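Local coordinates for protein diaminobutyrate-pyruvate transaminase and L-2,4-diaminobutyrate decarboxylase (Vibrio parahaemolyticus, PDB 2QMA) that probably decarboxylates L-2,4-diaminobutyrate with pyridoxal phosphate, in this C-terminal decarboxylase domain of a longer transaminase-decarboxylase protein, at residues N126-M129 against D133-S136; Y140-V145 against T371-D376. All coordinates share one frame; numbering follows the deposited sequence.

Interaction 1. Residues N126-M129 against D133-S136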
ATOM      1  N   ASN A 126      -5.971   7.233 -11.394  1.00 15.64           N
ATOM      2  CA  ASN A 126      -6.386   7.029 -10.011  1.00 15.89           C
ATOM      3  C   ASN A 126      -7.507   5.996  -9.851  1.00 14.92           C
ATOM      4  O   ASN A 126      -8.495   6.246  -9.179  1.00 14.19           O
ATOM      5  CB  ASN A 126      -6.741   8.357  -9.325  1.00 16.48           C
ATOM      6  CG  ASN A 126      -6.771   8.229  -7.810  1.00 18.86           C
ATOM      7  OD1 ASN A 126      -5.893   7.586  -7.217  1.00 19.31           O
ATOM      8  ND2 ASN A 126      -7.801   8.811  -7.176  1.00 18.71           N
ATOM      9  N   GLN A 127      -7.339   4.841 -10.486  1.00 13.97           N
ATOM     10  CA  GLN A 127      -8.276   3.715 -10.322  1.00 13.94           C
ATOM     11  C   GLN A 127      -8.142   3.134  -8.926  1.00 13.73           C
ATOM     12  O   GLN A 127      -7.054   3.119  -8.356  1.00 14.26           O
ATOM     13  CB  GLN A 127      -8.045   2.623 -11.373  1.00 13.28           C
ATOM     14  CG  GLN A 127      -8.044   3.101 -12.876  1.00 11.33           C
ATOM     15  CD  GLN A 127      -9.396   3.583 -13.342  1.00 11.21           C
ATOM     16  OE1 GLN A 127     -10.187   2.823 -13.881  1.00 13.63           O
ATOM     17  NE2 GLN A 127      -9.674   4.881 -13.134  1.00 13.60           N
ATOM     18  N   SER A 128      -9.276   2.709  -8.386  1.00 15.06           N
ATOM     19  CA  SER A 128      -9.348   1.993  -7.135  1.00 16.23           C
ATOM     20  C   SER A 128      -9.735   0.529  -7.363  1.00 15.79           C
ATOM     21  O   SER A 128     -10.833   0.232  -7.843  1.00 14.66           O
ATOM     22  CB  SER A 128     -10.350   2.722  -6.215  1.00 17.77           C
ATOM     23  OG  SER A 128     -10.292   2.132  -4.920  1.00 21.12           O
HETATM   24  N   MSE A 129      -8.831  -0.386  -6.987  1.00 15.11           N
HETATM   25  CA  MSE A 129      -8.922  -1.793  -7.369  1.00 16.81           C
HETATM   26  C   MSE A 129     -10.005  -2.575  -6.658  1.00 17.19           C
HETATM   27  O   MSE A 129     -10.181  -3.734  -6.949  1.00 18.66           O
HETATM   28  CB  MSE A 129      -7.585  -2.510  -7.138  1.00 15.59           C
HETATM   29  CG  MSE A 129      -6.385  -1.791  -7.858  1.00 14.98           C
HETATM   30 SE   MSE A 129      -6.703  -1.611  -9.810  0.70 18.24          SE
HETATM   31  CE  MSE A 129      -6.920  -3.465 -10.049  1.00 13.61           C
ATOM     32  N   ASP A 133     -16.371  -1.049 -11.119  1.00 15.71           N
ATOM     33  CA  ASP A 133     -16.815   0.356 -11.399  1.00 15.46           C
ATOM     34  C   ASP A 133     -15.921   1.482 -10.868  1.00 16.20           C
ATOM     35  O   ASP A 133     -16.322   2.658 -10.875  1.00 14.97           O
ATOM     36  CB  ASP A 133     -18.287   0.585 -10.990  1.00 16.02           C
ATOM     37  CG  ASP A 133     -18.522   0.509  -9.488  1.00 17.97           C
ATOM     38  OD1 ASP A 133     -17.625   0.082  -8.729  1.00 20.78           O
ATOM     39  OD2 ASP A 133     -19.643   0.887  -9.065  1.00 20.63           O
ATOM     40  N   GLN A 134     -14.740   1.120 -10.345  1.00 14.98           N
ATOM     41  CA  GLN A 134     -13.695   2.080  -9.968  1.00 14.95           C
ATOM     42  C   GLN A 134     -12.384   1.735 -10.668  1.00 14.48           C
ATOM     43  O   GLN A 134     -11.383   2.411 -10.494  1.00 14.54           O
ATOM     44  CB  GLN A 134     -13.460   2.061  -8.436  1.00 14.58           C
ATOM     45  CG  GLN A 134     -14.615   2.528  -7.571  1.00 16.18           C
ATOM     46  CD  GLN A 134     -14.254   2.374  -6.069  1.00 16.87           C
ATOM     47  OE1 GLN A 134     -13.943   3.339  -5.412  1.00 20.36           O
ATOM     48  NE2 GLN A 134     -14.171   1.155  -5.599  1.00 18.91           N
ATOM     49  N   ALA A 135     -12.400   0.688 -11.491  1.00 15.29           N
ATOM     50  CA  ALA A 135     -11.187   0.084 -12.050  1.00 14.87           C
ATOM     51  C   ALA A 135     -11.554  -0.914 -13.152  1.00 15.52           C
ATOM     52  O   ALA A 135     -11.340  -2.124 -13.015  1.00 15.34           O
ATOM     53  CB  ALA A 135     -10.383  -0.621 -10.930  1.00 15.09           C
ATOM     54  N   SER A 136     -12.038  -0.394 -14.284  1.00 14.14           N
ATOM     55  CA  SER A 136     -12.741  -1.224 -15.234  1.00 15.25           C
ATOM     56  C   SER A 136     -11.750  -2.045 -16.059  1.00 15.30           C
ATOM     57  O   SER A 136     -11.751  -3.282 -15.980  1.00 16.88           O
ATOM     58  CB  SER A 136     -13.644  -0.347 -16.114  1.00 14.69           C
ATOM     59  OG  SER A 136     -12.905   0.755 -16.539  1.00 14.00           O
TER
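With CG placed beside its backbone N (chi1 -53°) and a second bend at chi2 (-67°), the side chain of Q127 folds over the Q134-A135 peptide, while Q134, after a similar first turn, runs extended past CG and lays its amide alongside S128. The Q127 carboxamide presents OE1 to A135 CA, 3.4 Å away, while Q127 CB lies 4.0 Å from A135 CB. The polar end of Q127 is claimed by other partners: NE2 donates to L125 O in its own chain and to I96 O of the second subunit. Between the backbones a single hydrogen bond runs from S128 N to Q134 O at 3.0 Å. It is noticeably bent, and the donor stands above the carbonyl plane instead of on a lone pair. A weak, strongly bent CA-H...O contact from Q127 CA also reaches this oxygen (CA to Q134 O 3.4 Å).

Both segments belong to the loop that joins helix 113-125 to helix 136-152, and the bond ties together two parts of it, with three residues between the segments, ahead of the second helix. N126, with positive phi, leaves the first helix. The decarboxylase domain belongs to the clan of pyridoxal-phosphate-dependent aminotransferases; in the dimer this loop packs against the second subunit, where S136 OG is paired with N94 O.

Beyond the bond, S128 O lies 3.2 Å from the methyl CB of A135 and 3.3 Å from Q134 CB. The selenium of M129, a selenomethionine, meets the same methyl from a direction roughly at right angles to S128 O, SE to A135 CB 4.0 Å. The Q134 carboxamide passes S128 at van der Waals range, OE1 to S128 CB being 3.7 Å. Its NE2 is hydrogen-bonded to S131 and D130, and D130 is also bonded to S128 OG.

Interaction 2. Residues Y140-V145 against T371-D376. With EDO (1,2-ethanediol), chain C.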
ATOM      1  N   TYR A 140      -9.071  -6.149 -15.078  1.00 13.32           N
ATOM      2  CA  TYR A 140      -8.693  -7.212 -15.990  1.00 14.70           C
ATOM      3  C   TYR A 140      -7.174  -7.257 -16.179  1.00 14.58           C
ATOM      4  O   TYR A 140      -6.616  -8.343 -16.296  1.00 15.06           O
ATOM      5  CB  TYR A 140      -9.395  -7.027 -17.323  1.00 15.87           C
ATOM      6  CG  TYR A 140     -10.893  -7.117 -17.282  1.00 16.12           C
ATOM      7  CD1 TYR A 140     -11.546  -8.179 -16.653  1.00 17.47           C
ATOM      8  CD2 TYR A 140     -11.671  -6.153 -17.926  1.00 18.48           C
ATOM      9  CE1 TYR A 140     -12.936  -8.256 -16.660  1.00 18.49           C
ATOM     10  CE2 TYR A 140     -13.056  -6.243 -17.947  1.00 16.37           C
ATOM     11  CZ  TYR A 140     -13.672  -7.268 -17.313  1.00 16.98           C
ATOM     12  OH  TYR A 140     -15.053  -7.322 -17.338  1.00 17.88           O
ATOM     13  N   VAL A 141      -6.520  -6.085 -16.187  1.00 14.35           N
ATOM     14  CA  VAL A 141      -5.047  -6.012 -16.233  1.00 14.08           C
ATOM     15  C   VAL A 141      -4.448  -6.780 -15.058  1.00 13.81           C
ATOM     16  O   VAL A 141      -3.603  -7.644 -15.269  1.00 12.80           O
ATOM     17  CB  VAL A 141      -4.511  -4.560 -16.269  1.00 14.18           C
ATOM     18  CG1 VAL A 141      -2.986  -4.485 -16.032  1.00 15.06           C
ATOM     19  CG2 VAL A 141      -4.905  -3.872 -17.648  1.00 14.12           C
ATOM     20  N   GLU A 142      -4.886  -6.452 -13.834  1.00 13.75           N
ATOM     21  CA  GLU A 142      -4.437  -7.179 -12.635  1.00 13.53           C
ATOM     22  C   GLU A 142      -4.659  -8.709 -12.781  1.00 13.95           C
ATOM     23  O   GLU A 142      -3.724  -9.505 -12.529  1.00 13.89           O
ATOM     24  CB  GLU A 142      -5.098  -6.665 -11.344  1.00 13.20           C
ATOM     25  CG  GLU A 142      -4.466  -7.388 -10.150  1.00 16.57           C
ATOM     26  CD  GLU A 142      -4.773  -6.844  -8.789  1.00 22.35           C
ATOM     27  OE1 GLU A 142      -4.716  -5.609  -8.575  1.00 22.08           O
ATOM     28  OE2 GLU A 142      -4.996  -7.705  -7.902  1.00 27.46           O
ATOM     29  N   GLN A 143      -5.873  -9.138 -13.168  1.00 13.70           N
ATOM     30  CA  GLN A 143      -6.107 -10.578 -13.292  1.00 14.75           C
ATOM     31  C   GLN A 143      -5.194 -11.249 -14.353  1.00 14.32           C
ATOM     32  O   GLN A 143      -4.696 -12.351 -14.156  1.00 14.87           O
ATOM     33  CB  GLN A 143      -7.572 -10.897 -13.572  1.00 14.15           C
ATOM     34  CG  GLN A 143      -7.869 -12.413 -13.417  1.00 16.86           C
ATOM     35  CD  GLN A 143      -7.746 -12.920 -11.961  1.00 19.07           C
ATOM     36  OE1 GLN A 143      -8.363 -12.380 -11.053  1.00 18.03           O
ATOM     37  NE2 GLN A 143      -6.942 -13.965 -11.755  1.00 17.34           N
ATOM     38  N   LYS A 144      -4.997 -10.573 -15.468  1.00 13.81           N
ATOM     39  CA  LYS A 144      -4.111 -11.023 -16.552  1.00 14.01           C
ATOM     40  C   LYS A 144      -2.686 -11.278 -16.001  1.00 13.82           C
ATOM     41  O   LYS A 144      -2.082 -12.324 -16.281  1.00 13.07           O
ATOM     42  CB  LYS A 144      -4.078  -9.942 -17.657  1.00 13.62           C
ATOM     43  CG  LYS A 144      -3.001 -10.082 -18.744  1.00 14.01           C
ATOM     44  CD  LYS A 144      -2.999 -11.436 -19.469  1.00 15.93           C
ATOM     45  CE  LYS A 144      -2.166 -11.330 -20.761  1.00 14.48           C
ATOM     46  NZ  LYS A 144      -1.912 -12.670 -21.439  1.00 16.19           N
ATOM     47  N   VAL A 145      -2.156 -10.282 -15.273  1.00 14.75           N
ATOM     48  CA  VAL A 145      -0.791 -10.354 -14.719  1.00 14.84           C
ATOM     49  C   VAL A 145      -0.741 -11.489 -13.689  1.00 15.83           C
ATOM     50  O   VAL A 145       0.236 -12.270 -13.646  1.00 15.50           O
ATOM     51  CB  VAL A 145      -0.360  -9.008 -14.065  1.00 15.21           C
ATOM     52  CG1 VAL A 145       0.913  -9.174 -13.219  1.00 13.46           C
ATOM     53  CG2 VAL A 145      -0.206  -7.890 -15.083  1.00 13.27           C
ATOM     54  N   THR A 371      -8.923  -2.296   0.958  1.00 27.27           N
ATOM     55  CA  THR A 371     -10.090  -1.871   0.200  1.00 26.65           C
ATOM     56  C   THR A 371      -9.499  -1.018  -0.911  1.00 26.09           C
ATOM     57  O   THR A 371      -8.806  -1.530  -1.781  1.00 26.17           O
ATOM     58  CB  THR A 371     -11.090  -1.118   1.100  1.00 26.69           C
ATOM     59  OG1 THR A 371     -11.284  -1.898   2.288  1.00 25.45           O
ATOM     60  CG2 THR A 371     -12.468  -0.918   0.387  1.00 26.75           C
ATOM     61  N   THR A 372      -9.751   0.278  -0.868  1.00 25.51           N
ATOM     62  CA  THR A 372      -9.034   1.223  -1.710  1.00 24.35           C
ATOM     63  C   THR A 372      -7.610   0.713  -1.984  1.00 23.27           C
ATOM     64  O   THR A 372      -6.723   0.758  -1.122  1.00 23.93           O
ATOM     65  CB  THR A 372      -9.069   2.627  -1.066  1.00 24.96           C
ATOM     66  OG1 THR A 372      -8.769   2.534   0.336  1.00 26.75           O
ATOM     67  CG2 THR A 372     -10.457   3.178  -1.159  1.00 23.63           C
ATOM     68  N   LYS A 373      -7.385   0.154  -3.166  1.00 20.65           N
ATOM     69  CA  LYS A 373      -6.010  -0.222  -3.492  1.00 18.67           C
ATOM     70  C   LYS A 373      -5.616   0.253  -4.896  1.00 16.60           C
ATOM     71  O   LYS A 373      -6.480   0.443  -5.770  1.00 15.15           O
ATOM     72  CB  LYS A 373      -5.582  -1.636  -3.064  1.00 17.70           C
ATOM     73  CG  LYS A 373      -5.781  -2.850  -4.035  1.00 19.38           C
ATOM     74  CD  LYS A 373      -4.767  -3.925  -3.759  1.00 21.31           C
ATOM     75  CE  LYS A 373      -4.329  -4.670  -5.076  1.00 25.06           C
ATOM     76  NZ  LYS A 373      -5.331  -5.642  -5.621  1.00 21.83           N
ATOM     77  N   ARG A 374      -4.327   0.538  -5.042  1.00 15.48           N
ATOM     78  CA  ARG A 374      -3.847   1.195  -6.243  1.00 14.25           C
ATOM     79  C   ARG A 374      -3.486   0.186  -7.337  1.00 12.90           C
ATOM     80  O   ARG A 374      -3.293  -1.016  -7.097  1.00 13.10           O
ATOM     81  CB  ARG A 374      -2.750   2.260  -5.972  1.00 14.20           C
ATOM     82  CG  ARG A 374      -1.367   1.794  -5.976  1.00 14.76           C
ATOM     83  CD  ARG A 374      -0.365   2.718  -5.287  1.00 14.61           C
ATOM     84  NE  ARG A 374      -0.176   4.028  -5.931  1.00 13.95           N
ATOM     85  CZ  ARG A 374       0.645   4.266  -6.965  1.00 14.05           C
ATOM     86  NH1 ARG A 374       0.741   5.509  -7.468  1.00 11.61           N
ATOM     87  NH2 ARG A 374       1.379   3.292  -7.490  1.00 15.02           N
ATOM     88  N   PHE A 375      -3.454   0.712  -8.557  1.00 11.74           N
ATOM     89  CA  PHE A 375      -3.285  -0.082  -9.774  1.00 11.67           C
ATOM     90  C   PHE A 375      -1.789  -0.423 -10.000  1.00 12.13           C
ATOM     91  O   PHE A 375      -1.227  -0.167 -11.074  1.00 11.47           O
ATOM     92  CB  PHE A 375      -3.931   0.738 -10.935  1.00 10.80           C
ATOM     93  CG  PHE A 375      -3.976   0.023 -12.293  1.00 11.58           C
ATOM     94  CD1 PHE A 375      -3.738  -1.348 -12.422  1.00 12.46           C
ATOM     95  CD2 PHE A 375      -4.306   0.755 -13.435  1.00 13.80           C
ATOM     96  CE1 PHE A 375      -3.797  -1.981 -13.680  1.00 10.25           C
ATOM     97  CE2 PHE A 375      -4.368   0.127 -14.703  1.00 12.18           C
ATOM     98  CZ  PHE A 375      -4.113  -1.243 -14.808  1.00  9.36           C
ATOM     99  N   ASP A 376      -1.143  -1.015  -9.002  1.00 11.38           N
ATOM    100  CA  ASP A 376       0.262  -1.383  -9.158  1.00 12.72           C
ATOM    101  C   ASP A 376       0.566  -2.437 -10.281  1.00 12.21           C
ATOM    102  O   ASP A 376       1.694  -2.526 -10.808  1.00 12.50           O
ATOM    103  CB  ASP A 376       0.837  -1.877  -7.815  1.00 13.87           C
ATOM    104  CG  ASP A 376       0.928  -0.774  -6.783  1.00 16.07           C
ATOM    105  OD1 ASP A 376       1.365   0.317  -7.177  1.00 14.99           O
ATOM    106  OD2 ASP A 376       0.540  -0.994  -5.596  1.00 16.55           O
TER
HETATM  107  C1  EDO C 961      -2.973 -15.717 -19.640  1.00 25.06           C
HETATM  108  O1  EDO C 961      -3.715 -14.586 -20.166  1.00 24.73           O
HETATM  109  C2  EDO C 961      -1.675 -15.331 -18.935  1.00 24.75           C
HETATM  110  O2  EDO C 961      -0.827 -14.564 -19.788  1.00 24.89           O
HETATM  111  O   HOH W   1      -2.979  -3.652  -9.112  1.00 19.94           O
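V141 meets F375 through its whole side chain, starting at CB, which lies 3.6 Å from F375 CZ. Placed anti to the backbone N (chi1 168°), V141 CG1 then comes in at the ring edge, near the ring plane, 3.5 Å from F375 CE1. The second methyl, V141 CG2, reaches F375 CZ less closely at 4.0 Å. The two side chains cross at about a right angle, and V91 of the second subunit also packs on V141.

One residue on, E142 extends from the helix towards K373, which approaches from the opposite direction. K373 NZ meets E142 OE1 at 3.0 Å, on the syn lone pair of that oxygen, completing a salt bridge, and makes a weak bond to E142 OE2. That carboxylate is further held: OE2 accepts from the backbone N of F163, and a water donates to E142 OE1 at 2.7 Å while reaching weakly to R374 O. Several bonds thus fix its rotation and probably favour its charged form. F375 centres an inverse gamma turn, and beside it R374 is clamped to D376 and to E119 of both subunits. The contact lies near the dimer interface, in the large domain built on the seven-stranded mixed sheet of fold type I pyridoxal-phosphate enzymes.

The two interactions lie side by side, centres about 8 Å apart, both buried and reached by the second subunit. Interaction 1 lies further out, its centre about 25 Å from that of the chain, against about 18 Å for interaction 2. M129 links the two: its backbone N probably bonds to K373 O at 2.8 Å, and its side chain packs against E142, so it touches both elements of interaction 2. Interaction 1 is local, three residues separating its segments, and relies on a backbone bond with carboxamide and methyl packing. Interaction 2 joins parts 226 residues apart and uses a lysine-glutamate bridge and a valine against a ring edge. Helix 136-152 follows the first and carries half of the second.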